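Local coordinates for hypothetical protein MJ1460 (Methanocaldococcus jannaschii DSM 2661, PDB 2OSO) that is of unknown function but binds zinc through a V4R domain and belongs to a vinyl-4-reductase family, at residues F33-F36 / A37-F41; L84-E88 / N89-L93. The protein carries 3 engineered substitutions. One frame throughout, in Å; residues are numbered along the deposited sequence. Where two conformers were deposited one is given.

Contact 1. Residues F33-F36 / A37-F41; sequences FGLF and ALVIF
Three consecutive carbonyls, those of G34, L35 and F36, each accept from the backbone N-H four residues on, the i to i+4 ladder of an alpha helix. L38 N lies 3.0 Å from G34 O, V39 N 2.8 Å from L35 O, and I40 N 2.9 Å from F36 O.

Side chains dress these rungs. V39 turns CG2 anti to its carbonyl carbon, which brings that methyl 3.3 Å from L35 O. L35 CG points away from its own backbone N (chi1 -178°), which carries the side chain across that of V39 at a slant, with L35 CD1 4.1 Å from V39 CG2. I40 reaches the next carbonyl through its own gamma methyl, its CG2 3.5 Å from F36 O, while A37 CB sits against G34 O.

All of this belongs to helix 30-44, which is buried against the second subunit. There the F33 ring meets F36 of the second subunit and packs on I28 of that chain's strand 27-29. The F36 ring meets F33 of the second subunit and, edge-to-face, F119 of its helix 118-132, and I40 packs on its counterpart I40 in helix 30-44 of that chain, a pairing that makes the helix part of the dimer interface.

Contact 2. Residues L84-E88 / N89-L93; sequences LEIDE and NKILL
The carboxylate of D87 offers one face to the backbone N-H of K90: the donor stands above the plane, 68° out of it, with K90 N 3.3 Å from D87 OD1 and a fairly straight N-H...O angle of 154°. At the other oxygen the aliphatic part of K90 passes by, K90 CB lying 3.7 Å from D87 OD2. This is an N-cap: D87 immediately precedes helix 88-93, and its side chain takes up a first-turn amide, K90 N, whose only other bond across the contact is a weak one to D87 O. With CG set anti to the backbone N (chi1 -171°), the carboxylate folds forward over the start of the helix. A negative group here would also be expected to interact favourably with the helix dipole.

The two side chains cross at about a right angle, and the extended lysine carries its amino group onward, leaving K90 NZ 5.5 Å from D87 OD2, opposite charges that are near without touching. D87 also contributes its backbone, since D87 O accepts from I91 N as well. One turn on, L92 N donates to E88 O at 3.1 Å, and the leucine's CG rests against that same carbonyl oxygen.

Beneath the cap is an apolar side. I86 leaves the end of strand 83-85 with its side chain among I69 of helix 69-79 and I100 of strand 98-103, while I91 reaches Y98 and F132, so the short helix packs on strand 98-103, next to the edge strand, and on helix 118-132. I86 and I91 meet each other at a slant, the gamma-branch methyl of I86 against the delta methyl of I91, closer than usual van der Waals contact, with I86 CG2 3.4 Å from I91 CD1.

In the fold
Contact 1 closes before contact 2 opens, and the two lie on opposite sides of the chain's centre, their centres 33 Å apart and their nearest atoms about 15 Å apart, with no touch between them. Contact 1 is internal to helix 30-44, whereas contact 2 spans the passage from strand 83-85, an outermost strand of the four-stranded antiparallel sheet within this chain, into helix 88-93. They share no helix or strand; helices 53-64 and 69-79 come between them in the chain. Their surroundings differ: 33-41 faces the second subunit, while 84-93 touches no other protein chain of the assembly, so contact 1 lies in the subunit interface and contact 2 within a single subunit, at the sheet's edge strand.

Contact 1. Residues F33-F36 / A37-F41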
# COMPACT_ATOMS: atom_id res chain seq x y z
N PHE A 33 -2.95 3.64 -0.40
CA PHE A 33 -2.47 2.44 0.26
C PHE A 33 -3.70 1.60 0.65
O PHE A 33 -3.76 0.45 0.37
CB PHE A 33 -1.62 2.83 1.48
CG PHE A 33 -1.07 1.66 2.25
CD1 PHE A 33 -1.84 1.02 3.20
CD2 PHE A 33 0.23 1.27 2.09
CE1 PHE A 33 -1.33 -0.05 3.92
CE2 PHE A 33 0.74 0.18 2.83
CZ PHE A 33 -0.04 -0.46 3.71
N GLY A 34 -4.73 2.20 1.23
CA GLY A 34 -5.91 1.46 1.50
C GLY A 34 -6.68 0.95 0.33
O GLY A 34 -7.27 -0.11 0.40
N LEU A 35 -6.71 1.72 -0.74
CA LEU A 35 -7.38 1.33 -1.98
C LEU A 35 -6.77 0.08 -2.57
O LEU A 35 -7.46 -0.78 -3.09
CB LEU A 35 -7.33 2.48 -3.01
CG LEU A 35 -8.08 2.15 -4.32
CD1 LEU A 35 -9.53 1.86 -4.08
CD2 LEU A 35 -7.93 3.17 -5.42
N PHE A 36 -5.46 -0.03 -2.46
CA PHE A 36 -4.75 -1.23 -2.88
C PHE A 36 -5.29 -2.50 -2.19
O PHE A 36 -5.57 -3.52 -2.84
CB PHE A 36 -3.27 -1.05 -2.62
CG PHE A 36 -2.42 -2.14 -3.22
CD1 PHE A 36 -2.04 -2.05 -4.54
CD2 PHE A 36 -2.02 -3.23 -2.47
CE1 PHE A 36 -1.27 -3.04 -5.14
CE2 PHE A 36 -1.24 -4.25 -3.05
CZ PHE A 36 -0.85 -4.13 -4.39
N ALA A 37 -5.43 -2.42 -0.87
CA ALA A 37 -5.87 -3.51 -0.10
C ALA A 37 -7.32 -3.82 -0.49
O ALA A 37 -7.73 -4.96 -0.58
CB ALA A 37 -5.76 -3.15 1.43
N LEU A 38 -8.12 -2.78 -0.71
CA LEU A 38 -9.52 -2.95 -1.08
C LEU A 38 -9.61 -3.69 -2.42
O LEU A 38 -10.48 -4.57 -2.62
CB LEU A 38 -10.21 -1.58 -1.20
CG LEU A 38 -11.68 -1.52 -1.60
CD1 LEU A 38 -12.25 -0.17 -1.16
CD2 LEU A 38 -11.89 -1.75 -3.10
N VAL A 39 -8.77 -3.28 -3.37
CA VAL A 39 -8.80 -3.89 -4.71
C VAL A 39 -8.31 -5.36 -4.66
O VAL A 39 -8.93 -6.22 -5.27
CB VAL A 39 -8.06 -3.03 -5.78
CG1 VAL A 39 -7.86 -3.81 -7.07
CG2 VAL A 39 -8.82 -1.68 -6.01
N ILE A 40 -7.24 -5.64 -3.92
CA ILE A 40 -6.73 -7.00 -3.85
C ILE A 40 -7.53 -7.96 -2.95
O ILE A 40 -7.36 -9.17 -3.08
CB ILE A 40 -5.22 -7.06 -3.51
CG1 ILE A 40 -4.62 -8.41 -3.94
CG2 ILE A 40 -4.94 -6.82 -2.03
CD1 ILE A 40 -3.16 -8.44 -3.76
N PHE A 41 -8.38 -7.44 -2.06
CA PHE A 41 -9.33 -8.26 -1.34
C PHE A 41 -10.50 -8.67 -2.23
O PHE A 41 -11.00 -9.78 -2.11
CB PHE A 41 -9.87 -7.57 -0.08
CG PHE A 41 -8.99 -7.73 1.13
CD1 PHE A 41 -7.64 -7.47 1.08
CD2 PHE A 41 -9.54 -8.13 2.35
CE1 PHE A 41 -6.85 -7.61 2.19
CE2 PHE A 41 -8.76 -8.26 3.48
CZ PHE A 41 -7.41 -7.99 3.40

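Contact 2. Residues L84-E88 / N89-L93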
# COMPACT_ATOMS: atom_id res chain seq x y z
N LEU A 84 4.43 5.30 18.92
CA LEU A 84 4.03 4.14 19.66
C LEU A 84 4.55 4.31 21.11
O LEU A 84 5.71 4.58 21.33
CB LEU A 84 4.66 2.91 18.98
CG LEU A 84 4.08 1.52 19.11
CD1 LEU A 84 2.57 1.52 18.88
CD2 LEU A 84 4.83 0.51 18.14
N GLU A 85 3.64 4.21 22.07
CA GLU A 85 3.96 4.33 23.49
C GLU A 85 3.96 2.93 24.11
O GLU A 85 2.92 2.30 24.25
CB GLU A 85 2.96 5.26 24.19
CG GLU A 85 2.94 6.65 23.58
CD GLU A 85 1.92 7.63 24.21
OE1 GLU A 85 1.24 7.31 25.22
OE2 GLU A 85 1.82 8.74 23.64
N ILE A 86 5.15 2.46 24.48
CA ILE A 86 5.36 1.13 25.09
C ILE A 86 6.40 1.29 26.19
O ILE A 86 7.51 1.76 25.93
CB ILE A 86 5.93 0.07 24.08
CG1 ILE A 86 5.27 0.21 22.69
CG2 ILE A 86 5.82 -1.34 24.66
CD1 ILE A 86 5.53 -0.98 21.71
N ASP A 87 6.03 0.91 27.41
CA ASP A 87 6.95 0.85 28.54
C ASP A 87 7.54 -0.55 28.61
O ASP A 87 6.95 -1.46 29.19
CB ASP A 87 6.18 1.17 29.82
CG ASP A 87 7.11 1.35 31.06
OD1 ASP A 87 8.26 0.87 31.01
OD2 ASP A 87 6.66 1.96 32.06
N GLU A 88 8.74 -0.71 28.06
CA GLU A 88 9.40 -2.01 27.97
C GLU A 88 9.81 -2.62 29.32
O GLU A 88 9.69 -3.82 29.54
CB GLU A 88 10.65 -1.81 27.13
CG GLU A 88 11.60 -2.95 27.12
CD GLU A 88 12.71 -2.70 26.13
OE1 GLU A 88 12.74 -1.61 25.52
OE2 GLU A 88 13.54 -3.60 25.97
N ASN A 89 10.33 -1.79 30.21
CA ASN A 89 10.72 -2.28 31.53
C ASN A 89 9.51 -2.78 32.35
O ASN A 89 9.62 -3.76 33.10
CB ASN A 89 11.54 -1.21 32.26
CG ASN A 89 13.01 -1.19 31.79
OD1 ASN A 89 13.41 -1.97 30.91
ND2 ASN A 89 13.82 -0.31 32.40
N LYS A 90 8.35 -2.20 32.13
CA LYS A 90 7.14 -2.69 32.78
C LYS A 90 6.62 -4.00 32.16
O LYS A 90 6.13 -4.87 32.88
CB LYS A 90 6.06 -1.60 32.74
CG LYS A 90 4.75 -1.94 33.44
CD LYS A 90 3.83 -0.69 33.39
CE LYS A 90 2.53 -0.86 34.12
NZ LYS A 90 1.94 0.45 34.44
N ILE A 91 6.71 -4.14 30.85
CA ILE A 91 6.36 -5.41 30.17
C ILE A 91 7.20 -6.56 30.72
O ILE A 91 6.71 -7.65 31.03
CB ILE A 91 6.54 -5.30 28.60
CG1 ILE A 91 5.36 -4.60 27.99
CG2 ILE A 91 6.68 -6.67 27.94
CD1 ILE A 91 5.60 -4.17 26.51
N LEU A 92 8.48 -6.29 30.88
CA LEU A 92 9.40 -7.25 31.47
C LEU A 92 9.05 -7.60 32.93
O LEU A 92 9.14 -8.77 33.31
CB LEU A 92 10.83 -6.72 31.36
CG LEU A 92 11.34 -6.63 29.92
CD1 LEU A 92 12.75 -6.01 29.88
CD2 LEU A 92 11.30 -8.00 29.16
N LEU A 93 8.60 -6.62 33.71
CA LEU A 93 8.38 -6.82 35.14
C LEU A 93 7.00 -7.40 35.47
O LEU A 93 6.83 -8.08 36.47
CB LEU A 93 8.55 -5.50 35.93
CG LEU A 93 9.93 -4.86 36.09
CD1 LEU A 93 9.81 -3.50 36.77
CD2 LEU A 93 10.84 -5.70 36.92